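Side-chain contacts in uracil-DNA glycosylase (Sulfolobus tokodaii str. 7, PDB 4ZBY), which belongs to the uracil-DNA glycosylase superfamily, folds as an alpha/beta protein around a mixed sheet, and holds an iron/sulfur cluster and uracil in the crystal: residues 13-16 / 22-25; 17-22 / 90-95; 77-82 / 107-112. All blocks are in the same frame, centred on the assembly; numbering follows the deposited sequence. Where two conformers were deposited one is given.

How the interactions relate
The three contacts illustrate how polar chemistry changes from the rim of a fold to its interior. Interactions 1 and 2 are partly buried, lie about 10 Å apart between centres and touch through W20, which packs on C14 and K15. Both draw on the loop that links helix 4-12 to strand 30-31, and both place a cysteine on the iron/sulfur cluster. In interaction 1 an arginine grips a backbone carbonyl of that loop; in interaction 2 a lysine and an arginine share a glutamate, and the arginine also touches a leucine bordering the cluster. Interaction 3 is a buried strand-helix contact about 19 to 21 Å from the others, centre to centre, where neutral polar groups depend on partners beyond the two segments, beside an asparagine that binds uracil.

Interaction 1. Residues 13-16 / 22-25; sequences SCKK and FRTN. With SF4 (iron/sulfur cluster), chain B.
R23 starts towards C14 with CG wedged between its own backbone N and carbonyl carbon (chi1 81°), then runs extended to NE, while C14 turns SG anti to the backbone N (chi1 -173°) and onto the cluster. The loop carries a pair of cysteines, two residues between them, that bind an iron/sulfur cluster, C14 being the first and C17 the second; C86 and C102 also border the pocket. C14 SG binds iron FE2 at 2.4 Å, and the backbone N-H of K16 donates to that sulfur, K16 N to C14 SG 3.4 Å, a bond that should temper the charge on the thiolate. The guanidinium comes end-on to the carbonyl of the same residue: NH1 (2.8 Å) and NH2 (2.9 Å) of R23 both donate to C14 O. NH1 lies in the carbonyl plane, whereas NH2 is tilted 35° from it. Sharing one oxygen bends both bonds, yet together they steady the carbonyl of C14. K15 adds its aliphatic part near the guanidinium and a cation-pi contact with W20, and Y105 of helix 96-113 packs on C14. The same arginine probably offsets negative charge on the cluster, for its NH1 stands 3.7 Å from sulfide S4 of SF4, which lies near the guanidinium plane.

Interaction 2. Residues 17-22 / 90-95; sequences CKLWQF and NNRDPE. With SF4 (iron/sulfur cluster), chain B.
K18 and L19, on a 3-10 turn just after a cluster ligand, meet R92, and K18 also meets E95. That ligand, C17, binds iron FE1 through SG at 2.3 Å, and its sulfur accepts the backbone N-H of L19, two residues on. K18 sends its chain out straight and then bends it at the last torsion (chi4 -59°), laying CE 3.7 Å from R92 NH2 and NZ 3.4 Å from CG of E95, whose chain it crosses at about a right angle. The two cations converge because both K18 NZ and R92 NH2 form salt bridges with E98. L19 divides its branches: CD2 lies 3.8 Å from R92 NH2, while CD1 lies 3.9 Å from sulfide S2 of the cluster. W20 brings CB near sulfide S4, and Q21 folds back so that NE2 donates to K18 O at 2.9 Å. Q21 CG in turn sits over the centre of the F22 ring. Within 90-95, R92 NH1 donates to D93 O, which helps fix the guanidinium's rotation, and E95 OE2 lies over one face in a long ion pair. The whole contact leans on the start of helix 96-113: E95 is its N-cap residue, E98 touches C17 and L19 from its first turn, and V84, in the loop after strand 79-82, packs on L19.

Interaction 3. Residues 77-82 / 107-112; sequences QVFITN and DRQIDI. With URA (uracil), chain C.
F79 and T81 both point from strand 79-82 towards helix 96-113, where Q109 meets them with its amide, in the alpha/beta fold of the uracil-DNA glycosylase superfamily. The strand lies between strands 30-31 and 37-41 of the mixed sheet, and the helix packs over one of its faces. Q109 stretches out beyond CG and crosses the aromatic side chain at about a right angle, its amide plane turned 80° from the ring. Its NE2 lies at the ring's edge, 3.9 Å from F79 CZ, so the amide meets the rim of the ring and not its face. The other end of the amide faces T81: Q109 OE1 is 3.7 Å from T81 OG1 and equally far from T81 CG2, a van der Waals approach without a direct bond. With OG1 anti to the backbone N (chi1 -172°) and CG2 between N and the carbonyl carbon, both branches lie at the amide oxygen. Buried polar atoms find partners beyond the two segments instead. P28 O accepts from both Q109 NE2 and T81 OG1, and K85 NZ, from the cluster pocket, bonds to Q109 OE1, T81 OG1 and N82 O, tying strand and helix indirectly. N82 turns away from the helix to the pocket where H164 NE2 and the backbone N of E42 and of F55 also bond to uracil. Its amide pairs with the base through ND2 to O4 of uracil at 3.0 Å and, nearly straight at 168°, N3 of uracil to N82 OD1 at 2.7 Å.

Interaction 1. Residues 13-16 / 22-25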
loop_
_atom_site.group_PDB
_atom_site.type_symbol
_atom_site.label_atom_id
_atom_site.label_comp_id
_atom_site.label_asym_id
_atom_site.label_seq_id
_atom_site.Cartn_x
_atom_site.Cartn_y
_atom_site.Cartn_z
ATOM N N SER A 13 11.026 11.989 10.921
ATOM C CA SER A 13 12.141 12.945 10.851
ATOM C C SER A 13 13.089 12.723 9.690
ATOM O O SER A 13 14.181 13.308 9.669
ATOM C CB SER A 13 12.953 12.900 12.138
ATOM O OG SER A 13 12.182 13.371 13.220
ATOM N N CYS A 14 12.682 11.880 8.744
ATOM C CA CYS A 14 13.562 11.443 7.659
ATOM C C CYS A 14 13.937 12.528 6.671
ATOM O O CYS A 14 13.085 13.297 6.231
ATOM C CB CYS A 14 12.896 10.301 6.893
ATOM S SG CYS A 14 13.977 9.556 5.673
ATOM N N LYS A 15 15.213 12.575 6.299
ATOM C CA LYS A 15 15.624 13.461 5.219
ATOM C C LYS A 15 16.493 12.725 4.217
ATOM O O LYS A 15 17.426 13.274 3.646
ATOM C CB LYS A 15 16.342 14.684 5.788
ATOM C CG LYS A 15 15.454 15.430 6.776
ATOM C CD LYS A 15 16.121 16.647 7.375
ATOM C CE LYS A 15 15.178 17.331 8.354
ATOM N NZ LYS A 15 15.795 18.555 8.943
ATOM N N LYS A 16 16.138 11.477 3.957
ATOM C CA LYS A 16 16.954 10.610 3.115
ATOM C C LYS A 16 16.712 10.808 1.620
ATOM O O LYS A 16 17.491 10.322 0.819
ATOM C CB LYS A 16 16.727 9.148 3.492
ATOM C CG LYS A 16 17.345 8.776 4.825
ATOM C CD LYS A 16 17.032 7.339 5.148
ATOM C CE LYS A 16 17.967 6.825 6.216
ATOM N NZ LYS A 16 17.562 5.456 6.629
ATOM N N PHE A 22 9.561 19.478 1.101
ATOM C CA PHE A 22 8.254 19.980 0.692
ATOM C C PHE A 22 7.152 19.696 1.710
ATOM O O PHE A 22 6.068 20.304 1.673
ATOM C CB PHE A 22 7.843 19.349 -0.643
ATOM C CG PHE A 22 8.867 19.503 -1.729
ATOM C CD1 PHE A 22 9.232 20.766 -2.184
ATOM C CD2 PHE A 22 9.444 18.381 -2.307
ATOM C CE1 PHE A 22 10.187 20.910 -3.195
ATOM C CE2 PHE A 22 10.382 18.505 -3.311
ATOM C CZ PHE A 22 10.754 19.771 -3.761
ATOM N N ARG A 23 7.427 18.773 2.616
ATOM C CA ARG A 23 6.342 18.178 3.383
ATOM C C ARG A 23 5.901 19.011 4.581
ATOM O O ARG A 23 6.646 19.854 5.117
ATOM C CB ARG A 23 6.730 16.761 3.850
ATOM C CG ARG A 23 7.603 16.745 5.080
ATOM C CD ARG A 23 8.101 15.349 5.428
ATOM N NE ARG A 23 9.126 15.465 6.463
ATOM C CZ ARG A 23 10.221 14.711 6.530
ATOM N NH1 ARG A 23 10.437 13.755 5.629
ATOM N NH2 ARG A 23 11.106 14.919 7.499
ATOM N N THR A 24 4.652 18.762 4.974
ATOM C CA THR A 24 4.145 19.176 6.274
ATOM C C THR A 24 4.372 18.009 7.224
ATOM O O THR A 24 5.004 18.165 8.264
ATOM C CB THR A 24 2.653 19.532 6.234
ATOM O OG1 THR A 24 2.449 20.542 5.240
ATOM C CG2 THR A 24 2.195 20.107 7.616
ATOM N N ASN A 25 3.892 16.836 6.834
ATOM C CA ASN A 25 4.100 15.612 7.624
ATOM C C ASN A 25 4.486 14.444 6.752
ATOM O O ASN A 25 3.843 14.222 5.740
ATOM C CB ASN A 25 2.831 15.189 8.369
ATOM C CG ASN A 25 2.424 16.167 9.417
ATOM O OD1 ASN A 25 3.028 16.233 10.494
ATOM N ND2 ASN A 25 1.398 16.943 9.116
HETATM FE FE1 SF4 B . 12.191 10.485 1.241
HETATM FE FE2 SF4 B . 12.498 9.850 3.813
HETATM FE FE3 SF4 B . 10.198 10.984 2.985
HETATM FE FE4 SF4 B . 10.774 8.472 2.307
HETATM S S1 SF4 B . 10.358 9.245 4.403
HETATM S S2 SF4 B . 9.956 10.059 0.944
HETATM S S3 SF4 B . 13.041 8.572 2.054
HETATM S S4 SF4 B . 12.305 11.929 2.942
#

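Interaction 2. Residues 17-22 / 90-95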
loop_
_atom_site.group_PDB
_atom_site.type_symbol
_atom_site.label_atom_id
_atom_site.label_comp_id
_atom_site.label_asym_id
_atom_site.label_seq_id
_atom_site.Cartn_x
_atom_site.Cartn_y
_atom_site.Cartn_z
ATOM N N CYS A 17 15.649 11.511 1.233
ATOM C CA CYS A 17 15.549 11.946 -0.159
ATOM C C CYS A 17 15.033 13.374 -0.226
ATOM O O CYS A 17 14.693 13.959 0.796
ATOM C CB CYS A 17 14.662 11.014 -0.986
ATOM S SG CYS A 17 12.901 11.271 -0.799
ATOM N N LYS A 18 15.009 13.961 -1.421
ATOM C CA LYS A 18 14.694 15.379 -1.509
ATOM C C LYS A 18 13.238 15.722 -1.191
ATOM O O LYS A 18 12.885 16.897 -1.071
ATOM C CB LYS A 18 15.060 15.905 -2.909
ATOM C CG LYS A 18 14.288 15.256 -4.033
ATOM C CD LYS A 18 14.764 15.757 -5.401
ATOM C CE LYS A 18 14.021 15.061 -6.526
ATOM N NZ LYS A 18 14.191 13.568 -6.522
ATOM N N LEU A 19 12.388 14.719 -1.023
ATOM C CA LEU A 19 10.985 15.002 -0.758
ATOM C C LEU A 19 10.740 15.641 0.606
ATOM O O LEU A 19 9.684 16.256 0.811
ATOM C CB LEU A 19 10.140 13.727 -0.858
ATOM C CG LEU A 19 10.100 13.100 -2.255
ATOM C CD1 LEU A 19 9.148 11.911 -2.368
ATOM C CD2 LEU A 19 9.779 14.207 -3.277
ATOM N N TRP A 20 11.691 15.498 1.533
ATOM C CA TRP A 20 11.452 16.001 2.883
ATOM C C TRP A 20 11.221 17.504 2.872
ATOM O O TRP A 20 10.456 18.010 3.681
ATOM C CB TRP A 20 12.614 15.642 3.829
ATOM C CG TRP A 20 13.805 16.572 3.704
ATOM C CD1 TRP A 20 14.885 16.416 2.888
ATOM C CD2 TRP A 20 14.019 17.792 4.423
ATOM N NE1 TRP A 20 15.761 17.461 3.054
ATOM C CE2 TRP A 20 15.252 18.319 3.994
ATOM C CE3 TRP A 20 13.289 18.487 5.392
ATOM C CZ2 TRP A 20 15.766 19.507 4.497
ATOM C CZ3 TRP A 20 13.797 19.663 5.884
ATOM C CH2 TRP A 20 15.027 20.161 5.441
ATOM N N GLN A 21 11.869 18.220 1.950
ATOM C CA GLN A 21 11.828 19.662 1.960
ATOM C C GLN A 21 10.450 20.258 1.703
ATOM O O GLN A 21 10.202 21.406 2.062
ATOM C CB GLN A 21 12.827 20.219 0.932
ATOM C CG GLN A 21 12.425 19.959 -0.503
ATOM C CD GLN A 21 13.520 20.329 -1.496
ATOM O OE1 GLN A 21 13.722 21.509 -1.818
ATOM N NE2 GLN A 21 14.226 19.320 -1.997
ATOM N N PHE A 22 9.561 19.478 1.101
ATOM C CA PHE A 22 8.254 19.980 0.692
ATOM C C PHE A 22 7.152 19.696 1.710
ATOM O O PHE A 22 6.068 20.304 1.673
ATOM C CB PHE A 22 7.843 19.349 -0.643
ATOM C CG PHE A 22 8.867 19.503 -1.729
ATOM C CD1 PHE A 22 9.232 20.766 -2.184
ATOM C CD2 PHE A 22 9.444 18.381 -2.307
ATOM C CE1 PHE A 22 10.187 20.910 -3.195
ATOM C CE2 PHE A 22 10.382 18.505 -3.311
ATOM C CZ PHE A 22 10.754 19.771 -3.761
ATOM N N ASN A 90 3.914 19.064 -6.709
ATOM C CA ASN A 90 3.357 19.377 -8.034
ATOM C C ASN A 90 2.468 18.270 -8.602
ATOM O O ASN A 90 2.279 18.219 -9.818
ATOM C CB ASN A 90 4.487 19.654 -9.060
ATOM C CG ASN A 90 5.429 20.766 -8.645
ATOM O OD1 ASN A 90 5.008 21.766 -8.060
ATOM N ND2 ASN A 90 6.719 20.629 -9.012
ATOM N N ASN A 91 1.930 17.405 -7.737
ATOM C CA ASN A 91 1.052 16.282 -8.122
ATOM C C ASN A 91 1.806 15.163 -8.881
ATOM O O ASN A 91 1.186 14.241 -9.411
ATOM C CB ASN A 91 -0.150 16.799 -8.952
ATOM C CG ASN A 91 -1.297 15.787 -9.056
ATOM O OD1 ASN A 91 -1.571 15.043 -8.119
ATOM N ND2 ASN A 91 -1.971 15.762 -10.207
ATOM N N ARG A 92 3.139 15.216 -8.906
ATOM C CA ARG A 92 3.909 14.215 -9.668
ATOM C C ARG A 92 4.059 12.880 -8.940
ATOM O O ARG A 92 3.801 12.742 -7.723
ATOM C CB ARG A 92 5.300 14.747 -10.059
ATOM C CG ARG A 92 6.357 14.759 -8.929
ATOM C CD ARG A 92 7.747 14.798 -9.580
ATOM N NE ARG A 92 8.812 15.229 -8.666
ATOM C CZ ARG A 92 9.341 14.452 -7.722
ATOM N NH1 ARG A 92 8.887 13.213 -7.522
ATOM N NH2 ARG A 92 10.309 14.936 -6.955
ATOM N N ASP A 93 4.469 11.864 -9.697
ATOM C CA ASP A 93 4.811 10.576 -9.091
ATOM C C ASP A 93 6.230 10.617 -8.527
ATOM O O ASP A 93 7.046 11.395 -8.993
ATOM C CB ASP A 93 4.697 9.452 -10.131
ATOM C CG ASP A 93 3.370 9.474 -10.867
ATOM O OD1 ASP A 93 2.332 9.262 -10.211
ATOM O OD2 ASP A 93 3.360 9.704 -12.093
ATOM N N PRO A 94 6.546 9.730 -7.556
ATOM C CA PRO A 94 7.904 9.620 -7.006
ATOM C C PRO A 94 8.928 9.361 -8.090
ATOM O O PRO A 94 8.613 8.660 -9.045
ATOM C CB PRO A 94 7.819 8.406 -6.072
ATOM C CG PRO A 94 6.410 8.375 -5.649
ATOM C CD PRO A 94 5.592 8.891 -6.827
ATOM N N GLU A 95 10.119 9.935 -7.960
ATOM C CA GLU A 95 11.222 9.580 -8.854
ATOM C C GLU A 95 11.700 8.190 -8.489
ATOM O O GLU A 95 11.345 7.673 -7.434
ATOM C CB GLU A 95 12.397 10.545 -8.734
ATOM C CG GLU A 95 12.055 11.999 -8.640
ATOM C CD GLU A 95 11.933 12.635 -9.977
ATOM O OE1 GLU A 95 12.941 13.185 -10.470
ATOM O OE2 GLU A 95 10.824 12.578 -10.542
HETATM FE FE1 SF4 B . 12.191 10.485 1.241
HETATM FE FE2 SF4 B . 12.498 9.850 3.813
HETATM FE FE3 SF4 B . 10.198 10.984 2.985
HETATM FE FE4 SF4 B . 10.774 8.472 2.307
HETATM S S1 SF4 B . 10.358 9.245 4.403
HETATM S S2 SF4 B . 9.956 10.059 0.944
HETATM S S3 SF4 B . 13.041 8.572 2.054
HETATM S S4 SF4 B . 12.305 11.929 2.942
#

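Interaction 3. Residues 77-82 / 107-112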
loop_
_atom_site.group_PDB
_atom_site.type_symbol
_atom_site.label_atom_id
_atom_site.label_comp_id
_atom_site.label_asym_id
_atom_site.label_seq_id
_atom_site.Cartn_x
_atom_site.Cartn_y
_atom_site.Cartn_z
ATOM N N GLN A 77 -7.976 -2.638 11.783
ATOM C CA GLN A 77 -7.726 -4.075 11.731
ATOM C C GLN A 77 -6.778 -4.441 10.606
ATOM O O GLN A 77 -6.385 -5.592 10.500
ATOM C CB GLN A 77 -9.022 -4.870 11.548
ATOM C CG GLN A 77 -10.035 -4.739 12.675
ATOM C CD GLN A 77 -11.362 -5.386 12.360
ATOM O OE1 GLN A 77 -12.122 -4.895 11.544
ATOM N NE2 GLN A 77 -11.662 -6.490 13.035
ATOM N N VAL A 78 -6.406 -3.464 9.779
ATOM C CA VAL A 78 -5.480 -3.729 8.662
ATOM C C VAL A 78 -4.272 -2.823 8.812
ATOM O O VAL A 78 -4.193 -2.065 9.801
ATOM C CB VAL A 78 -6.151 -3.504 7.314
ATOM C CG1 VAL A 78 -7.333 -4.478 7.195
ATOM C CG2 VAL A 78 -6.634 -2.051 7.168
ATOM N N PHE A 79 -3.303 -2.918 7.902
ATOM C CA PHE A 79 -2.199 -1.972 7.915
ATOM C C PHE A 79 -2.131 -1.296 6.570
ATOM O O PHE A 79 -2.247 -1.959 5.534
ATOM C CB PHE A 79 -0.857 -2.648 8.247
ATOM C CG PHE A 79 0.239 -1.661 8.559
ATOM C CD1 PHE A 79 1.038 -1.164 7.552
ATOM C CD2 PHE A 79 0.441 -1.212 9.871
ATOM C CE1 PHE A 79 2.056 -0.232 7.832
ATOM C CE2 PHE A 79 1.434 -0.282 10.167
ATOM C CZ PHE A 79 2.232 0.215 9.130
ATOM N N ILE A 80 -1.979 0.029 6.581
ATOM C CA ILE A 80 -2.046 0.810 5.339
ATOM C C ILE A 80 -0.840 1.729 5.230
ATOM O O ILE A 80 -0.551 2.475 6.165
ATOM C CB ILE A 80 -3.323 1.678 5.293
ATOM C CG1 ILE A 80 -4.579 0.797 5.339
ATOM C CG2 ILE A 80 -3.299 2.563 4.036
ATOM C CD1 ILE A 80 -5.892 1.629 5.524
ATOM N N THR A 81 -0.124 1.639 4.122
ATOM C CA THR A 81 1.016 2.517 3.931
ATOM C C THR A 81 1.245 2.712 2.433
ATOM O O THR A 81 0.365 2.410 1.632
ATOM C CB THR A 81 2.270 1.958 4.655
ATOM O OG1 THR A 81 3.327 2.934 4.596
ATOM C CG2 THR A 81 2.734 0.641 4.054
ATOM N N ASN A 82 2.406 3.256 2.084
ATOM C CA ASN A 82 2.773 3.560 0.700
ATOM C C ASN A 82 4.228 3.219 0.464
ATOM O O ASN A 82 5.003 3.158 1.405
ATOM C CB ASN A 82 2.570 5.042 0.365
ATOM C CG ASN A 82 1.116 5.475 0.433
ATOM O OD1 ASN A 82 0.321 5.134 -0.424
ATOM N ND2 ASN A 82 0.770 6.238 1.459
ATOM N N ASP A 107 10.023 -2.355 3.157
ATOM C CA ASP A 107 10.663 -3.660 3.354
ATOM C C ASP A 107 10.650 -4.013 4.837
ATOM O O ASP A 107 10.318 -5.134 5.224
ATOM C CB ASP A 107 12.112 -3.671 2.873
ATOM C CG ASP A 107 12.251 -3.486 1.384
ATOM O OD1 ASP A 107 11.264 -3.655 0.645
ATOM O OD2 ASP A 107 13.375 -3.189 0.954
ATOM N N ARG A 108 11.029 -3.043 5.665
ATOM C CA ARG A 108 11.116 -3.278 7.104
ATOM C C ARG A 108 9.742 -3.489 7.709
ATOM O O ARG A 108 9.580 -4.300 8.636
ATOM C CB ARG A 108 11.829 -2.113 7.788
ATOM C CG ARG A 108 13.315 -2.076 7.455
ATOM C CD ARG A 108 13.979 -0.771 7.886
ATOM N NE ARG A 108 13.810 -0.481 9.310
ATOM C CZ ARG A 108 14.165 0.672 9.864
ATOM N NH1 ARG A 108 14.696 1.620 9.101
ATOM N NH2 ARG A 108 13.986 0.883 11.163
ATOM N N GLN A 109 8.748 -2.785 7.178
ATOM C CA GLN A 109 7.386 -2.901 7.693
ATOM C C GLN A 109 6.819 -4.276 7.342
ATOM O O GLN A 109 6.168 -4.942 8.182
ATOM C CB GLN A 109 6.488 -1.766 7.150
ATOM C CG GLN A 109 6.869 -0.422 7.720
ATOM C CD GLN A 109 6.144 0.738 7.051
ATOM O OE1 GLN A 109 6.001 0.756 5.829
ATOM N NE2 GLN A 109 5.663 1.695 7.852
ATOM N N ILE A 110 7.056 -4.701 6.104
ATOM C CA ILE A 110 6.650 -6.043 5.693
ATOM C C ILE A 110 7.354 -7.111 6.534
ATOM O O ILE A 110 6.718 -8.081 6.957
ATOM C CB ILE A 110 6.928 -6.276 4.198
ATOM C CG1 ILE A 110 6.096 -5.329 3.351
ATOM C CG2 ILE A 110 6.650 -7.742 3.809
ATOM C CD1 ILE A 110 6.508 -5.337 1.889
ATOM N N ASP A 111 8.649 -6.925 6.795
ATOM C CA ASP A 111 9.432 -7.890 7.577
ATOM C C ASP A 111 8.841 -8.135 8.943
ATOM O O ASP A 111 8.908 -9.257 9.480
ATOM C CB ASP A 111 10.873 -7.395 7.749
ATOM C CG ASP A 111 11.716 -7.671 6.548
ATOM O OD1 ASP A 111 11.181 -8.301 5.621
ATOM O OD2 ASP A 111 12.912 -7.278 6.530
ATOM N N ILE A 112 8.266 -7.080 9.513
ATOM C CA ILE A 112 7.725 -7.147 10.852
ATOM C C ILE A 112 6.296 -7.670 10.828
ATOM O O ILE A 112 5.956 -8.576 11.590
ATOM C CB ILE A 112 7.760 -5.773 11.540
ATOM C CG1 ILE A 112 9.193 -5.421 11.973
ATOM C CG2 ILE A 112 6.814 -5.735 12.732
ATOM C CD1 ILE A 112 9.421 -3.923 12.097
HETATM N N1 URA C . -2.643 7.944 -2.800
HETATM C C2 URA C . -1.798 6.982 -2.370
HETATM O O2 URA C . -1.127 6.301 -3.124
HETATM N N3 URA C . -1.582 6.933 -1.050
HETATM C C4 URA C . -2.127 7.743 -0.118
HETATM O O4 URA C . -1.897 7.537 1.061
HETATM C C5 URA C . -3.012 8.728 -0.601
HETATM C C6 URA C . -3.264 8.809 -1.930
#